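Local coordinates for protein transcriptional regulator, MarR family, putative (Bacillus cereus, PDB 3BJA) that probably binds DNA and regulates transcription as a MarR-family winged helix-turn-helix protein, at residues S51-N56 with S62-M67; G37-L42 with Q69-D74. All coordinates share one frame; numbering follows the deposited sequence.

Contact 1: residues S51-N56 with S62-M67; sequences SKLIEN and SNMTTM
The backbones of 51-56 and 62-67 come nearest at Ile54 and Met64, whose CA atoms lie 7.7 Å apart, and side chains fill the gap. Met64, modelled as selenomethionine, supplies one half of the contact. Its chain bends at chi2 (-72°) and again at chi3 (-63°). The two bends carry the terminal methyl CE across to helix 50-56. CE sits between two neighbouring residues of 51-56. Met64 CE lies 3.5 Å from Leu53 CD2 and 3.7 Å from Leu53 CG. On the other side Met64 CE is 3.9 Å from Ile54 CG1. Ile54 CG1 also stands 4.0 Å from Met64 CG. These two side chains run past each other in opposite directions.

Helices 50-56 and 64-73 with the short linker between them form the helix-turn-helix of the MarR fold. In this family the second of the two helices is the recognition helix, which probably enters the DNA major groove. The contact joins its first turn to the preceding helix. Asn63 holds the N-cap position, but its side chain makes no capping bond. Asn63 O accepts a hydrogen bond from Met67 N (2.8 Å).

No hydrogen bond crosses between the segments. Leu53 and Met64 are buried, while Ile54 is partly exposed. Leu53 also packs on Val41 of helix 33-44, and Met64 on Met50. Just before helix 64-73, Ser62 packs against Asn63 of the second subunit.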
ATOM      1  N   SER A  51      -5.672  -7.424 -17.646  1.00 83.52           N
ATOM      2  CA  SER A  51      -4.432  -6.650 -17.708  1.00 84.59           C
ATOM      3  C   SER A  51      -4.738  -5.173 -17.482  1.00 84.78           C
ATOM      4  O   SER A  51      -4.133  -4.572 -16.604  1.00 83.69           O
ATOM      5  CB  SER A  51      -3.685  -6.878 -19.033  1.00 84.40           C
ATOM      6  OG  SER A  51      -3.315  -8.239 -19.179  1.00 77.94           O
ATOM      7  N   LYS A  52      -5.700  -4.615 -18.232  1.00 87.79           N
ATOM      8  CA  LYS A  52      -6.143  -3.205 -18.024  1.00 89.44           C
ATOM      9  C   LYS A  52      -6.526  -2.895 -16.584  1.00 89.48           C
ATOM     10  O   LYS A  52      -6.205  -1.819 -16.094  1.00 89.52           O
ATOM     11  CB  LYS A  52      -7.298  -2.758 -18.960  1.00 92.55           C
ATOM     12  CG  LYS A  52      -6.882  -1.799 -20.075  1.00 98.75           C
ATOM     13  CD  LYS A  52      -6.581  -0.400 -19.495  1.00102.31           C
ATOM     14  CE  LYS A  52      -6.057   0.556 -20.551  1.00104.16           C
ATOM     15  NZ  LYS A  52      -5.637   1.852 -19.948  1.00106.50           N
ATOM     16  N   LEU A  53      -7.212  -3.839 -15.933  1.00 89.36           N
ATOM     17  CA  LEU A  53      -7.597  -3.706 -14.526  1.00 89.21           C
ATOM     18  C   LEU A  53      -6.349  -3.689 -13.655  1.00 88.60           C
ATOM     19  O   LEU A  53      -6.228  -2.824 -12.809  1.00 89.02           O
ATOM     20  CB  LEU A  53      -8.572  -4.820 -14.092  1.00 89.42           C
ATOM     21  CG  LEU A  53      -9.037  -4.865 -12.631  1.00 87.20           C
ATOM     22  CD1 LEU A  53      -9.723  -3.553 -12.244  1.00 72.95           C
ATOM     23  CD2 LEU A  53      -9.940  -6.057 -12.406  1.00 84.76           C
ATOM     24  N   ILE A  54      -5.417  -4.615 -13.882  1.00 91.34           N
ATOM     25  CA  ILE A  54      -4.139  -4.658 -13.116  1.00 93.19           C
ATOM     26  C   ILE A  54      -3.356  -3.327 -13.266  1.00 96.02           C
ATOM     27  O   ILE A  54      -2.846  -2.785 -12.285  1.00 96.06           O
ATOM     28  CB  ILE A  54      -3.260  -5.879 -13.513  1.00 91.74           C
ATOM     29  CG1 ILE A  54      -3.922  -7.193 -13.073  1.00 93.02           C
ATOM     30  CG2 ILE A  54      -1.889  -5.799 -12.854  1.00 90.23           C
ATOM     31  CD1 ILE A  54      -3.461  -8.427 -13.849  1.00 88.67           C
ATOM     32  N   GLU A  55      -3.316  -2.803 -14.491  1.00 99.39           N
ATOM     33  CA  GLU A  55      -2.653  -1.519 -14.804  1.00101.61           C
ATOM     34  C   GLU A  55      -3.362  -0.335 -14.107  1.00103.94           C
ATOM     35  O   GLU A  55      -2.708   0.464 -13.413  1.00103.41           O
ATOM     36  CB  GLU A  55      -2.558  -1.322 -16.334  1.00101.88           C
ATOM     37  CG  GLU A  55      -1.602  -2.352 -16.998  1.00102.47           C
ATOM     38  CD  GLU A  55      -1.713  -2.474 -18.527  1.00102.83           C
ATOM     39  OE1 GLU A  55      -2.658  -1.929 -19.161  1.00101.03           O
ATOM     40  OE2 GLU A  55      -0.831  -3.162 -19.091  1.00 98.23           O
ATOM     41  N   ASN A  56      -4.695  -0.276 -14.257  1.00105.44           N
ATOM     42  CA  ASN A  56      -5.534   0.749 -13.617  1.00106.05           C
ATOM     43  C   ASN A  56      -5.606   0.655 -12.091  1.00107.41           C
ATOM     44  O   ASN A  56      -6.088   1.602 -11.463  1.00107.76           O
ATOM     45  CB  ASN A  56      -6.959   0.763 -14.193  1.00106.39           C
ATOM     46  CG  ASN A  56      -7.008   1.170 -15.659  1.00106.70           C
ATOM     47  OD1 ASN A  56      -5.988   1.192 -16.353  1.00110.33           O
ATOM     48  ND2 ASN A  56      -8.209   1.462 -16.145  1.00103.14           N
ATOM     49  N   SER A  62      -0.899  -9.141  -4.474  1.00113.14           N
ATOM     50  CA  SER A  62      -0.161 -10.361  -4.846  1.00110.39           C
ATOM     51  C   SER A  62      -1.067 -11.588  -5.100  1.00109.17           C
ATOM     52  O   SER A  62      -0.595 -12.725  -4.993  1.00110.50           O
ATOM     53  CB  SER A  62       0.879 -10.692  -3.761  1.00110.84           C
ATOM     54  N   ASN A  63      -2.339 -11.363  -5.450  1.00107.24           N
ATOM     55  CA  ASN A  63      -3.319 -12.438  -5.714  1.00105.70           C
ATOM     56  C   ASN A  63      -4.587 -11.987  -6.498  1.00103.35           C
ATOM     57  O   ASN A  63      -5.700 -12.433  -6.192  1.00103.91           O
ATOM     58  CB  ASN A  63      -3.688 -13.189  -4.394  1.00106.98           C
ATOM     59  CG  ASN A  63      -4.398 -12.302  -3.322  1.00110.10           C
ATOM     60  OD1 ASN A  63      -4.905 -12.844  -2.337  1.00112.82           O
ATOM     61  ND2 ASN A  63      -4.430 -10.974  -3.505  1.00114.38           N
HETATM   62  N   MSE A  64      -4.396 -11.128  -7.512  1.00 99.57           N
HETATM   63  CA  MSE A  64      -5.496 -10.575  -8.350  1.00 97.42           C
HETATM   64  C   MSE A  64      -6.502 -11.575  -8.881  1.00 92.45           C
HETATM   65  O   MSE A  64      -7.710 -11.377  -8.723  1.00 93.28           O
HETATM   66  CB  MSE A  64      -4.964  -9.769  -9.553  1.00 96.08           C
HETATM   67  CG  MSE A  64      -4.793  -8.300  -9.281  1.00 98.46           C
HETATM   68 SE   MSE A  64      -6.480  -7.346  -9.147  0.75 99.45          SE
HETATM   69  CE  MSE A  64      -7.186  -7.612 -10.938  1.00106.72           C
ATOM     70  N   THR A  65      -5.997 -12.625  -9.520  1.00 87.13           N
ATOM     71  CA  THR A  65      -6.845 -13.663 -10.107  1.00 84.08           C
ATOM     72  C   THR A  65      -7.693 -14.392  -9.049  1.00 82.08           C
ATOM     73  O   THR A  65      -8.875 -14.686  -9.293  1.00 80.60           O
ATOM     74  CB  THR A  65      -6.005 -14.652 -10.950  1.00 83.44           C
ATOM     75  OG1 THR A  65      -5.292 -13.911 -11.947  1.00 80.20           O
ATOM     76  CG2 THR A  65      -6.891 -15.693 -11.636  1.00 80.54           C
ATOM     77  N   THR A  66      -7.090 -14.657  -7.888  1.00 79.96           N
ATOM     78  CA  THR A  66      -7.783 -15.305  -6.768  1.00 79.33           C
ATOM     79  C   THR A  66      -8.812 -14.339  -6.177  1.00 76.96           C
ATOM     80  O   THR A  66      -9.969 -14.702  -5.934  1.00 77.02           O
ATOM     81  CB  THR A  66      -6.800 -15.731  -5.639  1.00 80.25           C
ATOM     82  OG1 THR A  66      -5.642 -16.363  -6.206  1.00 83.51           O
ATOM     83  CG2 THR A  66      -7.489 -16.693  -4.651  1.00 79.95           C
HETATM   84  N   MSE A  67      -8.362 -13.107  -5.973  1.00 74.57           N
HETATM   85  CA  MSE A  67      -9.167 -12.020  -5.407  1.00 72.71           C
HETATM   86  C   MSE A  67     -10.396 -11.657  -6.282  1.00 70.97           C
HETATM   87  O   MSE A  67     -11.460 -11.353  -5.739  1.00 70.06           O
HETATM   88  CB  MSE A  67      -8.228 -10.824  -5.101  1.00 73.31           C
HETATM   89  CG  MSE A  67      -8.796  -9.741  -4.237  1.00 71.96           C
HETATM   90 SE   MSE A  67      -9.706  -8.466  -5.310  0.75 71.65          SE
HETATM   91  CE  MSE A  67      -8.188  -7.520  -6.060  1.00 87.96           C
TER

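Contact 2: residues G37-L42 with Q69-D74; sequences GVIQVL and QRMKRD
No flat group takes part where Met71 meets Val38 and Ile39; the guanidinium of Arg73 lies at the outer side of helix 64-73. Arg70 NE stands over one of its faces, displaced toward the rim. The carboxylate carbon CG of Asp74 lies at its edge, in plane. There Arg73 NH1 and Asp74 OD1 form a salt bridge of 2.8 Å. Its hydrogen bond is weak, bent to 117° at the hydrogen.

Met71, again a selenomethionine, reaches toward helix 33-44 with chi2 extended (-177°) and then turns at chi3 (78°). SE rests on Val38, while CE touches Val38 as well and reaches on to Ile39. Met71 SE lies 3.8 Å from Val38 CG1 and 3.9 Å from Val38 CB, and the two side chains approach tip to tip. Met71 CE lies 3.6 Å from Ile39 CG1 and 4.0 Å from Ile39 CD1, and the two side chains pass at a slant.

The contact ties the C-terminal part of the probable recognition helix to helix 33-44 in the winged-helix core. The sheet closes over the same site: Met71 also packs on Val77, and Ile39 on Leu93. At the end of 69-74, Asp74 O is hydrogen-bonded to Lys96 NZ.

All three touching residues are buried and no hydrogen bond spans the gap. The union of these helices here therefore rests on apolar packing, with the charged groups kept to the outer side.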
ATOM      1  N   GLY A  37     -11.540  -0.592  -4.333  1.00 68.96           N
ATOM      2  CA  GLY A  37     -10.733  -0.087  -5.443  1.00 69.38           C
ATOM      3  C   GLY A  37     -11.138  -0.627  -6.806  1.00 70.68           C
ATOM      4  O   GLY A  37     -11.348   0.158  -7.747  1.00 73.36           O
ATOM      5  N   VAL A  38     -11.285  -1.957  -6.883  1.00 70.12           N
ATOM      6  CA  VAL A  38     -11.730  -2.667  -8.106  1.00 69.29           C
ATOM      7  C   VAL A  38     -13.085  -2.183  -8.566  1.00 70.10           C
ATOM      8  O   VAL A  38     -13.285  -1.958  -9.759  1.00 72.68           O
ATOM      9  CB  VAL A  38     -11.813  -4.227  -7.899  1.00 70.39           C
ATOM     10  CG1 VAL A  38     -12.552  -4.939  -9.071  1.00 66.67           C
ATOM     11  CG2 VAL A  38     -10.445  -4.806  -7.690  1.00 59.67           C
ATOM     12  N   ILE A  39     -14.017  -2.046  -7.623  1.00 71.56           N
ATOM     13  CA  ILE A  39     -15.386  -1.536  -7.916  1.00 71.87           C
ATOM     14  C   ILE A  39     -15.341  -0.102  -8.495  1.00 69.87           C
ATOM     15  O   ILE A  39     -16.023   0.186  -9.475  1.00 68.80           O
ATOM     16  CB  ILE A  39     -16.318  -1.647  -6.658  1.00 72.40           C
ATOM     17  CG1 ILE A  39     -16.654  -3.126  -6.402  1.00 71.93           C
ATOM     18  CG2 ILE A  39     -17.591  -0.830  -6.820  1.00 70.95           C
ATOM     19  CD1 ILE A  39     -17.351  -3.383  -5.086  1.00 70.55           C
ATOM     20  N   GLN A  40     -14.522   0.758  -7.895  1.00 70.61           N
ATOM     21  CA  GLN A  40     -14.320   2.138  -8.378  1.00 72.91           C
ATOM     22  C   GLN A  40     -13.724   2.102  -9.794  1.00 72.97           C
ATOM     23  O   GLN A  40     -14.289   2.712 -10.709  1.00 74.58           O
ATOM     24  CB  GLN A  40     -13.433   2.975  -7.418  1.00 73.33           C
ATOM     25  CG  GLN A  40     -14.036   3.205  -6.012  1.00 81.35           C
ATOM     26  CD  GLN A  40     -15.389   3.940  -6.032  1.00 97.36           C
ATOM     27  OE1 GLN A  40     -15.657   4.751  -6.920  1.00112.93           O
ATOM     28  NE2 GLN A  40     -16.236   3.663  -5.043  1.00100.94           N
ATOM     29  N   VAL A  41     -12.631   1.346  -9.980  1.00 73.37           N
ATOM     30  CA  VAL A  41     -12.001   1.208 -11.310  1.00 72.75           C
ATOM     31  C   VAL A  41     -12.998   0.697 -12.362  1.00 72.87           C
ATOM     32  O   VAL A  41     -13.138   1.320 -13.419  1.00 74.77           O
ATOM     33  CB  VAL A  41     -10.762   0.287 -11.286  1.00 73.62           C
ATOM     34  CG1 VAL A  41     -10.330  -0.118 -12.726  1.00 72.06           C
ATOM     35  CG2 VAL A  41      -9.619   0.948 -10.499  1.00 73.56           C
ATOM     36  N   LEU A  42     -13.708  -0.395 -12.050  1.00 72.62           N
ATOM     37  CA  LEU A  42     -14.684  -1.000 -12.989  1.00 72.27           C
ATOM     38  C   LEU A  42     -15.962  -0.198 -13.248  1.00 72.64           C
ATOM     39  O   LEU A  42     -16.679  -0.506 -14.206  1.00 73.35           O
ATOM     40  CB  LEU A  42     -15.061  -2.431 -12.560  1.00 72.17           C
ATOM     41  CG  LEU A  42     -14.015  -3.547 -12.653  1.00 73.75           C
ATOM     42  CD1 LEU A  42     -14.630  -4.817 -12.091  1.00 72.47           C
ATOM     43  CD2 LEU A  42     -13.507  -3.787 -14.080  1.00 72.90           C
ATOM     44  N   GLN A  69     -11.836 -13.871  -8.482  1.00 69.70           N
ATOM     45  CA  GLN A  69     -12.692 -15.074  -8.350  1.00 69.27           C
ATOM     46  C   GLN A  69     -13.604 -15.037  -7.120  1.00 67.69           C
ATOM     47  O   GLN A  69     -14.760 -15.460  -7.187  1.00 66.00           O
ATOM     48  CB  GLN A  69     -11.854 -16.371  -8.353  1.00 69.75           C
ATOM     49  CG  GLN A  69     -11.889 -17.086  -9.689  1.00 75.76           C
ATOM     50  CD  GLN A  69     -13.237 -17.786  -9.947  1.00 79.09           C
ATOM     51  OE1 GLN A  69     -13.768 -18.483  -9.080  1.00 80.40           O
ATOM     52  NE2 GLN A  69     -13.777 -17.608 -11.149  1.00 82.96           N
ATOM     53  N   ARG A  70     -13.061 -14.528  -6.017  1.00 68.30           N
ATOM     54  CA  ARG A  70     -13.789 -14.326  -4.767  1.00 67.86           C
ATOM     55  C   ARG A  70     -14.921 -13.320  -5.007  1.00 66.63           C
ATOM     56  O   ARG A  70     -16.060 -13.563  -4.616  1.00 68.24           O
ATOM     57  CB  ARG A  70     -12.814 -13.823  -3.685  1.00 69.55           C
ATOM     58  CG  ARG A  70     -13.334 -13.675  -2.261  1.00 73.26           C
ATOM     59  CD  ARG A  70     -13.957 -14.945  -1.789  1.00 90.40           C
ATOM     60  NE  ARG A  70     -13.914 -15.130  -0.333  1.00 97.63           N
ATOM     61  CZ  ARG A  70     -13.139 -16.003   0.340  1.00102.79           C
ATOM     62  NH1 ARG A  70     -12.295 -16.861  -0.269  1.00101.81           N
ATOM     63  NH2 ARG A  70     -13.229 -16.043   1.676  1.00104.61           N
HETATM   64  N   MSE A  71     -14.600 -12.211  -5.680  1.00 64.65           N
HETATM   65  CA  MSE A  71     -15.599 -11.200  -6.072  1.00 61.47           C
HETATM   66  C   MSE A  71     -16.605 -11.757  -7.095  1.00 63.09           C
HETATM   67  O   MSE A  71     -17.735 -11.289  -7.161  1.00 61.48           O
HETATM   68  CB  MSE A  71     -14.924  -9.927  -6.632  1.00 59.75           C
HETATM   69  CG  MSE A  71     -14.084  -9.170  -5.617  1.00 58.31           C
HETATM   70 SE   MSE A  71     -13.299  -7.491  -6.319  0.75 52.81          SE
HETATM   71  CE  MSE A  71     -14.864  -6.298  -6.236  1.00 59.45           C
ATOM     72  N   LYS A  72     -16.180 -12.736  -7.896  1.00 66.06           N
ATOM     73  CA  LYS A  72     -17.045 -13.374  -8.883  1.00 69.52           C
ATOM     74  C   LYS A  72     -18.133 -14.216  -8.187  1.00 70.93           C
ATOM     75  O   LYS A  72     -19.312 -14.080  -8.532  1.00 69.77           O
ATOM     76  CB  LYS A  72     -16.235 -14.221  -9.887  1.00 68.78           C
ATOM     77  CG  LYS A  72     -16.991 -14.564 -11.172  1.00 68.60           C
ATOM     78  CD  LYS A  72     -16.242 -15.599 -12.003  1.00 70.76           C
ATOM     79  CE  LYS A  72     -16.930 -15.894 -13.344  1.00 70.68           C
ATOM     80  NZ  LYS A  72     -18.336 -16.274 -13.189  1.00 75.25           N
ATOM     81  N   ARG A  73     -17.735 -15.050  -7.209  1.00 72.84           N
ATOM     82  CA  ARG A  73     -18.685 -15.903  -6.459  1.00 74.25           C
ATOM     83  C   ARG A  73     -19.583 -15.016  -5.561  1.00 74.17           C
ATOM     84  O   ARG A  73     -20.780 -15.295  -5.435  1.00 74.76           O
ATOM     85  CB  ARG A  73     -17.989 -17.040  -5.652  1.00 75.74           C
ATOM     86  CG  ARG A  73     -17.594 -16.667  -4.216  1.00 79.75           C
ATOM     87  CD  ARG A  73     -16.886 -17.731  -3.378  1.00 79.89           C
ATOM     88  NE  ARG A  73     -16.785 -17.533  -1.898  1.00 85.13           N
ATOM     89  CZ  ARG A  73     -16.950 -16.417  -1.145  1.00 86.04           C
ATOM     90  NH1 ARG A  73     -17.207 -15.195  -1.621  1.00 84.37           N
ATOM     91  NH2 ARG A  73     -16.809 -16.516   0.190  1.00 84.82           N
ATOM     92  N   ASP A  74     -18.992 -13.985  -4.930  1.00 73.24           N
ATOM     93  CA  ASP A  74     -19.741 -12.976  -4.148  1.00 73.26           C
ATOM     94  C   ASP A  74     -20.786 -12.221  -4.958  1.00 72.24           C
ATOM     95  O   ASP A  74     -21.669 -11.600  -4.371  1.00 72.87           O
ATOM     96  CB  ASP A  74     -18.811 -11.913  -3.505  1.00 74.89           C
ATOM     97  CG  ASP A  74     -18.227 -12.345  -2.180  1.00 78.81           C
ATOM     98  OD1 ASP A  74     -18.935 -13.025  -1.405  1.00 87.02           O
ATOM     99  OD2 ASP A  74     -17.066 -11.990  -1.882  1.00 85.43           O
TER

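In the fold
Both contacts belong to the buried core of the winged-helix domain, and both use helix 64-73. Contact 1 holds its first turn to helix 50-56; contact 2 holds its far end to helix 33-44. Their centres are 10 Å apart. The two join directly: Leu53 CD1 lies 3.5 Å from Val41 CG1, and Met67 CE lies 3.9 Å from Val38 CG2. The chemistry is alike, one selenomethionine against two branched aliphatic side chains. Their surroundings differ. Contact 1 has a partly exposed member, Ile54, and the start of 62-67, at Ser62 and Asn63, meets the second subunit. Contact 2 is wholly buried, backed by strands 77-81 and 89-93, and is touched by no other chain of the assembly.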